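Local coordinates for protein aminotransferase, class I (Staphylococcus aureus, PDB 2O1B) that probably transfers amino groups between amino acids and 2-oxo acids, using pyridoxal-5'-phosphate as cofactor in the manner of class I aminotransferases such as aspartate aminotransferase, at residues Asn28-Tyr33 and Asp145-Val150; Val125-Ile130 and Lys276-His281. All coordinates share one frame; numbering follows the deposited sequence.

Overall arrangement
Contacts 1 and 2 both lie at the dimer interface and both are partly buried, yet they hold different elements. Contact 1 lays the loop after helix 24-27 against helix 146-152; contact 2 joins two helices, 118-129 and 269-282. Their centres are about 17 Å apart, and Gly149 and Val150 pack on Pro126, bringing helices 146-152 and 118-129 together. Chemistry follows place: the loop uses two small apolar touches and a water bridge, whereas the helix pair uses a sulfur, a methyl and a tyrosine ring. Across the dimer they meet directly, for Lys277 and His281 of one subunit reach residues 29-31 of the other. Neither has a direct hydrogen bond across its segments.

Contact 1: Asn28-Tyr33 and Asp145-Val150; sequences NIPDSY and DYLAGV
Ile29 and Ala148 make the inner of two apolar touches between the loop 28-33 and helix 146-152. In Ile29 the gamma methyl does the work: CG2 lies anti to the backbone N while CG1 sits beside it (chi1 -52°), and CG2 meets Ala148 CB at 3.9 Å and Ala148 CA at 4.1 Å. The other branch runs on extended, taking Ile29 CD1 to 4.2 Å from the carbonyl O of Ala148. The second touch is further out. Here the Pro30 ring and the Leu147 side chain cross at about a right angle, with Pro30 CG 3.8 Å from Leu147 CD1.

The polar link runs through water. One water lies 2.6 Å from Ser32 OG and donates a hydrogen bond to Asp145 OD1 at 2.8 Å, linking the two segments where their side chains do not touch. No direct hydrogen bond joins the two segments.

The second subunit supplies the charged partner of Asp31: its Lys277 forms a salt bridge with Asp31 OD1 and a hydrogen bond to Ile29 O, while its His281 packs on both Ile29 and Ala148. The loop therefore lies between helix 146-152 of its own chain and the second subunit.

On another side of the helix, Tyr146 stacks with Tyr186 and hydrogen-bonds through OH to Asp220 and Thr188, both lining the cofactor pocket; Val150 packs on the neighbouring strands. Helix 146-152 connects the adjacent parallel strands 135-140 and 156-161, the beta-alpha-beta crossover of the large domain in fold-type I pyridoxal-phosphate enzymes, with an N-terminal loop laid across it at the dimer interface.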
ATOM      1  N   ASN A  28      -0.786  -6.114  19.655  1.00 27.15           N
ATOM      2  CA  ASN A  28       0.083  -7.289  19.742  1.00 26.86           C
ATOM      3  C   ASN A  28       1.418  -7.105  19.035  1.00 26.29           C
ATOM      4  O   ASN A  28       2.414  -7.694  19.444  1.00 26.33           O
ATOM      5  CB  ASN A  28      -0.618  -8.527  19.181  1.00 26.92           C
ATOM      6  CG  ASN A  28      -1.282  -9.357  20.256  1.00 27.78           C
ATOM      7  OD1 ASN A  28      -2.261  -8.935  20.874  1.00 28.09           O
ATOM      8  ND2 ASN A  28      -0.751 -10.550  20.488  1.00 28.40           N
ATOM      9  N   ILE A  29       1.438  -6.271  17.996  1.00 25.84           N
ATOM     10  CA  ILE A  29       2.586  -6.204  17.087  1.00 25.40           C
ATOM     11  C   ILE A  29       3.770  -5.400  17.638  1.00 25.21           C
ATOM     12  O   ILE A  29       3.652  -4.194  17.850  1.00 24.71           O
ATOM     13  CB  ILE A  29       2.182  -5.721  15.669  1.00 25.47           C
ATOM     14  CG1 ILE A  29       1.011  -6.570  15.150  1.00 25.45           C
ATOM     15  CG2 ILE A  29       3.382  -5.813  14.725  1.00 25.16           C
ATOM     16  CD1 ILE A  29       0.387  -6.081  13.848  1.00 25.14           C
ATOM     17  N   PRO A  30       4.920  -6.072  17.859  1.00 25.12           N
ATOM     18  CA  PRO A  30       6.111  -5.373  18.339  1.00 25.11           C
ATOM     19  C   PRO A  30       6.480  -4.278  17.369  1.00 25.00           C
ATOM     20  O   PRO A  30       6.358  -4.465  16.163  1.00 24.76           O
ATOM     21  CB  PRO A  30       7.198  -6.463  18.359  1.00 25.08           C
ATOM     22  CG  PRO A  30       6.657  -7.596  17.564  1.00 25.51           C
ATOM     23  CD  PRO A  30       5.163  -7.514  17.678  1.00 25.50           C
ATOM     24  N   ASP A  31       6.900  -3.131  17.892  1.00 24.98           N
ATOM     25  CA  ASP A  31       7.253  -2.009  17.033  1.00 25.22           C
ATOM     26  C   ASP A  31       8.278  -2.416  15.988  1.00 25.43           C
ATOM     27  O   ASP A  31       9.126  -3.268  16.239  1.00 25.29           O
ATOM     28  CB  ASP A  31       7.773  -0.829  17.859  1.00 25.01           C
ATOM     29  CG  ASP A  31       6.651  -0.003  18.476  1.00 25.46           C
ATOM     30  OD1 ASP A  31       5.463  -0.366  18.316  1.00 24.71           O
ATOM     31  OD2 ASP A  31       6.962   1.017  19.125  1.00 25.23           O
ATOM     32  N   SER A  32       8.174  -1.811  14.808  1.00 25.94           N
ATOM     33  CA  SER A  32       9.184  -1.965  13.782  1.00 26.59           C
ATOM     34  C   SER A  32      10.513  -1.529  14.385  1.00 27.07           C
ATOM     35  O   SER A  32      10.724  -0.346  14.668  1.00 26.89           O
ATOM     36  CB  SER A  32       8.836  -1.119  12.560  1.00 26.21           C
ATOM     37  OG  SER A  32       9.802  -1.292  11.538  1.00 26.61           O
ATOM     38  N   TYR A  33      11.389  -2.506  14.610  1.00 28.04           N
ATOM     39  CA  TYR A  33      12.641  -2.281  15.329  1.00 28.91           C
ATOM     40  C   TYR A  33      13.530  -1.223  14.676  1.00 29.20           C
ATOM     41  O   TYR A  33      14.332  -0.575  15.355  1.00 29.33           O
ATOM     42  CB  TYR A  33      13.400  -3.601  15.531  1.00 29.42           C
ATOM     43  CG  TYR A  33      13.344  -4.149  16.951  1.00 30.14           C
ATOM     44  CD1 TYR A  33      12.177  -4.740  17.456  1.00 31.02           C
ATOM     45  CD2 TYR A  33      14.461  -4.085  17.785  1.00 30.19           C
ATOM     46  CE1 TYR A  33      12.127  -5.248  18.759  1.00 30.88           C
ATOM     47  CE2 TYR A  33      14.427  -4.590  19.087  1.00 30.73           C
ATOM     48  CZ  TYR A  33      13.258  -5.168  19.566  1.00 30.78           C
ATOM     49  OH  TYR A  33      13.225  -5.664  20.851  1.00 30.52           O
ATOM     50  N   ASP A 145      10.186  -8.394   9.254  1.00 27.42           N
ATOM     51  CA  ASP A 145       8.845  -7.913   8.903  1.00 27.00           C
ATOM     52  C   ASP A 145       7.732  -8.969   8.765  1.00 26.12           C
ATOM     53  O   ASP A 145       6.549  -8.629   8.786  1.00 25.78           O
ATOM     54  CB  ASP A 145       8.921  -7.028   7.654  1.00 27.41           C
ATOM     55  CG  ASP A 145       9.696  -5.750   7.901  1.00 28.01           C
ATOM     56  OD1 ASP A 145      10.029  -5.477   9.072  1.00 30.23           O
ATOM     57  OD2 ASP A 145       9.982  -5.010   6.935  1.00 30.09           O
ATOM     58  N   TYR A 146       8.104 -10.244   8.661  1.00 25.03           N
ATOM     59  CA  TYR A 146       7.115 -11.305   8.442  1.00 23.95           C
ATOM     60  C   TYR A 146       6.153 -11.430   9.614  1.00 23.92           C
ATOM     61  O   TYR A 146       4.968 -11.637   9.411  1.00 24.09           O
ATOM     62  CB  TYR A 146       7.770 -12.667   8.208  1.00 23.53           C
ATOM     63  CG  TYR A 146       8.851 -12.697   7.153  1.00 22.78           C
ATOM     64  CD1 TYR A 146       8.792 -11.855   6.030  1.00 21.99           C
ATOM     65  CD2 TYR A 146       9.911 -13.589   7.261  1.00 22.22           C
ATOM     66  CE1 TYR A 146       9.801 -11.884   5.044  1.00 24.38           C
ATOM     67  CE2 TYR A 146      10.909 -13.640   6.290  1.00 24.59           C
ATOM     68  CZ  TYR A 146      10.855 -12.785   5.194  1.00 23.49           C
ATOM     69  OH  TYR A 146      11.845 -12.853   4.252  1.00 23.01           O
ATOM     70  N   LEU A 147       6.672 -11.278  10.826  1.00 23.54           N
ATOM     71  CA  LEU A 147       5.914 -11.547  12.051  1.00 23.93           C
ATOM     72  C   LEU A 147       4.613 -10.746  12.071  1.00 23.24           C
ATOM     73  O   LEU A 147       3.561 -11.270  12.445  1.00 23.15           O
ATOM     74  CB  LEU A 147       6.760 -11.203  13.285  1.00 23.74           C
ATOM     75  CG  LEU A 147       6.612 -11.887  14.649  1.00 25.18           C
ATOM     76  CD1 LEU A 147       7.042 -10.942  15.762  1.00 24.57           C
ATOM     77  CD2 LEU A 147       5.242 -12.450  14.936  1.00 25.72           C
ATOM     78  N   ALA A 148       4.700  -9.477  11.688  1.00 23.02           N
ATOM     79  CA  ALA A 148       3.542  -8.588  11.647  1.00 23.26           C
ATOM     80  C   ALA A 148       2.417  -9.147  10.771  1.00 23.17           C
ATOM     81  O   ALA A 148       1.246  -9.149  11.182  1.00 22.53           O
ATOM     82  CB  ALA A 148       3.953  -7.192  11.156  1.00 23.63           C
ATOM     83  N   GLY A 149       2.781  -9.605   9.571  1.00 22.93           N
ATOM     84  CA  GLY A 149       1.835 -10.234   8.639  1.00 23.02           C
ATOM     85  C   GLY A 149       1.101 -11.412   9.263  1.00 22.93           C
ATOM     86  O   GLY A 149      -0.134 -11.487   9.215  1.00 22.81           O
ATOM     87  N   VAL A 150       1.851 -12.334   9.858  1.00 23.17           N
ATOM     88  CA  VAL A 150       1.242 -13.491  10.531  1.00 23.21           C
ATOM     89  C   VAL A 150       0.239 -13.032  11.603  1.00 23.41           C
ATOM     90  O   VAL A 150      -0.904 -13.511  11.645  1.00 24.39           O
ATOM     91  CB  VAL A 150       2.303 -14.435  11.138  1.00 22.86           C
ATOM     92  CG1 VAL A 150       1.638 -15.653  11.729  1.00 23.30           C
ATOM     93  CG2 VAL A 150       3.325 -14.854  10.076  1.00 22.45           C
TER
HETATM   94  O   HOH W   1       8.794  -3.154   9.974  1.00 26.25           O

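Contact 2: Val125-Ile130 and Lys276-His281; sequences VPTCVI and KKYQTH
This is a small helix-to-helix packing contact, with a sulfur-aromatic component, between the last turn of helix 118-129 and the later part of helix 269-282, beside the second subunit. Tyr278 carries one side of it alone. Its CG stands anti to the backbone N (chi1 178°), which swings the ring out toward the other helix. Cys128 SG comes in near the root of that ring: it is 3.3 Å from Tyr278 CB, close for sulfur and carbon, and 3.6 Å from Tyr278 CG. Measured to the ring centroid the sulfur is 4.3 Å away and 41° off the normal, an oblique approach. Further along the ring the methyl of Thr127 takes over, with CG2 3.7 Å from Tyr278 CE2, and the two side chains cross at about a right angle. Cys128 also packs on Ala274 and Leu275, earlier in helix 269-282, and on Leu26 of the second subunit.

Both helices flank the seven-stranded mixed sheet whose strand order, 1-7-6-5-4-2-3, marks the large domain of fold-type I pyridoxal-phosphate enzymes. Val125 packs on strand 182-187 and Gln279 on strand 112-115, so the contact bridges elements seated on different strands of that sheet. Helix 118-129 is kinked around Pro126, whose ring nitrogen has no hydrogen to give, and it ends just past the contact: Pro126 O accepts from both Val129 N and Ile130 N.

Within helix 269-282, Thr280 OG1 donates to Lys277 O at 2.8 Å. Tyr278 also packs against Tyr278 of the second subunit, and Thr280 O accepts a hydrogen bond from Lys119 of that subunit, a cofactor-pocket residue.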
ATOM      1  N   VAL A 125       0.532 -11.708   2.630  1.00 22.99           N
ATOM      2  CA  VAL A 125       0.349 -13.130   2.313  1.00 22.63           C
ATOM      3  C   VAL A 125      -0.470 -13.899   3.351  1.00 22.57           C
ATOM      4  O   VAL A 125      -1.388 -14.617   2.972  1.00 23.17           O
ATOM      5  CB  VAL A 125       1.691 -13.905   2.023  1.00 22.45           C
ATOM      6  CG1 VAL A 125       1.408 -15.386   1.826  1.00 23.14           C
ATOM      7  CG2 VAL A 125       2.403 -13.365   0.778  1.00 22.11           C
ATOM      8  N   PRO A 126      -0.139 -13.784   4.655  1.00 22.58           N
ATOM      9  CA  PRO A 126      -0.946 -14.599   5.582  1.00 22.39           C
ATOM     10  C   PRO A 126      -2.429 -14.245   5.576  1.00 22.75           C
ATOM     11  O   PRO A 126      -3.277 -15.142   5.656  1.00 23.28           O
ATOM     12  CB  PRO A 126      -0.318 -14.295   6.938  1.00 22.08           C
ATOM     13  CG  PRO A 126       1.109 -13.865   6.594  1.00 22.77           C
ATOM     14  CD  PRO A 126       0.922 -13.052   5.374  1.00 22.12           C
ATOM     15  N   THR A 127      -2.746 -12.954   5.500  1.00 23.18           N
ATOM     16  CA  THR A 127      -4.143 -12.505   5.458  1.00 23.70           C
ATOM     17  C   THR A 127      -4.873 -13.166   4.288  1.00 24.26           C
ATOM     18  O   THR A 127      -6.046 -13.562   4.418  1.00 23.82           O
ATOM     19  CB  THR A 127      -4.244 -10.949   5.376  1.00 23.78           C
ATOM     20  OG1 THR A 127      -3.984 -10.392   6.670  1.00 24.20           O
ATOM     21  CG2 THR A 127      -5.624 -10.489   4.927  1.00 22.87           C
ATOM     22  N   CYS A 128      -4.149 -13.299   3.173  1.00 24.37           N
ATOM     23  CA  CYS A 128      -4.664 -13.894   1.942  1.00 25.44           C
ATOM     24  C   CYS A 128      -4.775 -15.408   1.936  1.00 26.05           C
ATOM     25  O   CYS A 128      -5.617 -15.950   1.223  1.00 26.09           O
ATOM     26  CB  CYS A 128      -3.802 -13.478   0.764  1.00 25.70           C
ATOM     27  SG  CYS A 128      -3.799 -11.723   0.528  1.00 26.93           S
ATOM     28  N   VAL A 129      -3.938 -16.088   2.719  1.00 25.96           N
ATOM     29  CA  VAL A 129      -3.706 -17.516   2.525  1.00 26.37           C
ATOM     30  C   VAL A 129      -4.078 -18.391   3.723  1.00 26.04           C
ATOM     31  O   VAL A 129      -4.540 -19.520   3.542  1.00 26.50           O
ATOM     32  CB  VAL A 129      -2.230 -17.767   2.079  1.00 26.61           C
ATOM     33  CG1 VAL A 129      -1.745 -19.126   2.510  1.00 28.17           C
ATOM     34  CG2 VAL A 129      -2.103 -17.607   0.585  1.00 27.75           C
ATOM     35  N   ILE A 130      -3.914 -17.868   4.938  1.00 25.81           N
ATOM     36  CA  ILE A 130      -4.138 -18.670   6.147  1.00 25.36           C
ATOM     37  C   ILE A 130      -5.403 -18.273   6.898  1.00 25.41           C
ATOM     38  O   ILE A 130      -5.979 -17.215   6.650  1.00 25.31           O
ATOM     39  CB  ILE A 130      -2.894 -18.646   7.098  1.00 25.87           C
ATOM     40  CG1 ILE A 130      -2.813 -17.331   7.882  1.00 25.68           C
ATOM     41  CG2 ILE A 130      -1.588 -18.907   6.307  1.00 24.45           C
ATOM     42  CD1 ILE A 130      -1.953 -17.408   9.137  1.00 25.14           C
ATOM     43  N   LYS A 276      -3.856 -10.989  -5.528  1.00 24.86           N
ATOM     44  CA  LYS A 276      -4.502 -10.093  -6.493  1.00 24.95           C
ATOM     45  C   LYS A 276      -5.868  -9.640  -5.967  1.00 24.20           C
ATOM     46  O   LYS A 276      -6.177  -8.460  -5.982  1.00 24.07           O
ATOM     47  CB  LYS A 276      -4.648 -10.766  -7.866  1.00 25.15           C
ATOM     48  CG  LYS A 276      -3.331 -10.976  -8.613  1.00 24.48           C
ATOM     49  CD  LYS A 276      -3.559 -11.587  -9.983  1.00 25.56           C
ATOM     50  CE  LYS A 276      -4.068 -10.533 -10.975  1.00 27.74           C
ATOM     51  NZ  LYS A 276      -4.205 -11.039 -12.369  1.00 29.29           N
ATOM     52  N   LYS A 277      -6.678 -10.570  -5.475  1.00 24.28           N
ATOM     53  CA  LYS A 277      -7.963 -10.185  -4.900  1.00 24.26           C
ATOM     54  C   LYS A 277      -7.793  -9.214  -3.717  1.00 24.36           C
ATOM     55  O   LYS A 277      -8.515  -8.219  -3.594  1.00 23.90           O
ATOM     56  CB  LYS A 277      -8.770 -11.411  -4.465  1.00 24.79           C
ATOM     57  CG  LYS A 277     -10.199 -11.053  -4.157  1.00 24.93           C
ATOM     58  CD  LYS A 277     -10.961 -12.180  -3.519  1.00 27.27           C
ATOM     59  CE  LYS A 277     -12.184 -11.632  -2.810  1.00 25.53           C
ATOM     60  NZ  LYS A 277     -12.914 -10.631  -3.640  1.00 25.50           N
ATOM     61  N   TYR A 278      -6.838  -9.504  -2.847  1.00 24.35           N
ATOM     62  CA  TYR A 278      -6.591  -8.651  -1.693  1.00 25.31           C
ATOM     63  C   TYR A 278      -6.256  -7.234  -2.137  1.00 25.29           C
ATOM     64  O   TYR A 278      -6.753  -6.264  -1.560  1.00 25.49           O
ATOM     65  CB  TYR A 278      -5.437  -9.209  -0.869  1.00 25.40           C
ATOM     66  CG  TYR A 278      -5.069  -8.365   0.334  1.00 26.51           C
ATOM     67  CD1 TYR A 278      -3.965  -7.513   0.304  1.00 25.33           C
ATOM     68  CD2 TYR A 278      -5.829  -8.418   1.499  1.00 24.78           C
ATOM     69  CE1 TYR A 278      -3.621  -6.750   1.415  1.00 26.20           C
ATOM     70  CE2 TYR A 278      -5.497  -7.647   2.605  1.00 25.75           C
ATOM     71  CZ  TYR A 278      -4.394  -6.822   2.559  1.00 25.64           C
ATOM     72  OH  TYR A 278      -4.069  -6.075   3.665  1.00 27.11           O
ATOM     73  N   GLN A 279      -5.431  -7.124  -3.174  1.00 25.21           N
ATOM     74  CA  GLN A 279      -5.004  -5.821  -3.665  1.00 25.66           C
ATOM     75  C   GLN A 279      -6.091  -5.036  -4.423  1.00 24.62           C
ATOM     76  O   GLN A 279      -5.980  -3.821  -4.555  1.00 24.60           O
ATOM     77  CB  GLN A 279      -3.684  -5.932  -4.445  1.00 25.80           C
ATOM     78  CG  GLN A 279      -2.534  -6.423  -3.540  1.00 27.41           C
ATOM     79  CD  GLN A 279      -1.140  -6.348  -4.138  1.00 28.30           C
ATOM     80  OE1 GLN A 279      -0.149  -6.368  -3.394  1.00 31.42           O
ATOM     81  NE2 GLN A 279      -1.039  -6.298  -5.472  1.00 29.98           N
ATOM     82  N   THR A 280      -7.143  -5.702  -4.902  1.00 23.97           N
ATOM     83  CA  THR A 280      -8.280  -4.955  -5.484  1.00 23.76           C
ATOM     84  C   THR A 280      -9.074  -4.252  -4.369  1.00 23.84           C
ATOM     85  O   THR A 280      -9.739  -3.237  -4.606  1.00 24.06           O
ATOM     86  CB  THR A 280      -9.269  -5.836  -6.280  1.00 23.85           C
ATOM     87  OG1 THR A 280     -10.015  -6.647  -5.371  1.00 22.15           O
ATOM     88  CG2 THR A 280      -8.554  -6.724  -7.290  1.00 23.66           C
ATOM     89  N   HIS A 281      -9.014  -4.809  -3.163  1.00 23.51           N
ATOM     90  CA  HIS A 281      -9.699  -4.221  -2.000  1.00 23.67           C
ATOM     91  C   HIS A 281      -8.913  -3.166  -1.220  1.00 23.73           C
ATOM     92  O   HIS A 281      -9.512  -2.298  -0.583  1.00 23.76           O
ATOM     93  CB  HIS A 281     -10.113  -5.312  -1.017  1.00 23.69           C
ATOM     94  CG  HIS A 281     -10.972  -6.370  -1.624  1.00 25.15           C
ATOM     95  ND1 HIS A 281     -10.661  -7.712  -1.548  1.00 26.37           N
ATOM     96  CD2 HIS A 281     -12.128  -6.287  -2.328  1.00 24.02           C
ATOM     97  CE1 HIS A 281     -11.599  -8.410  -2.166  1.00 25.15           C
ATOM     98  NE2 HIS A 281     -12.495  -7.570  -2.654  1.00 24.77           N
TER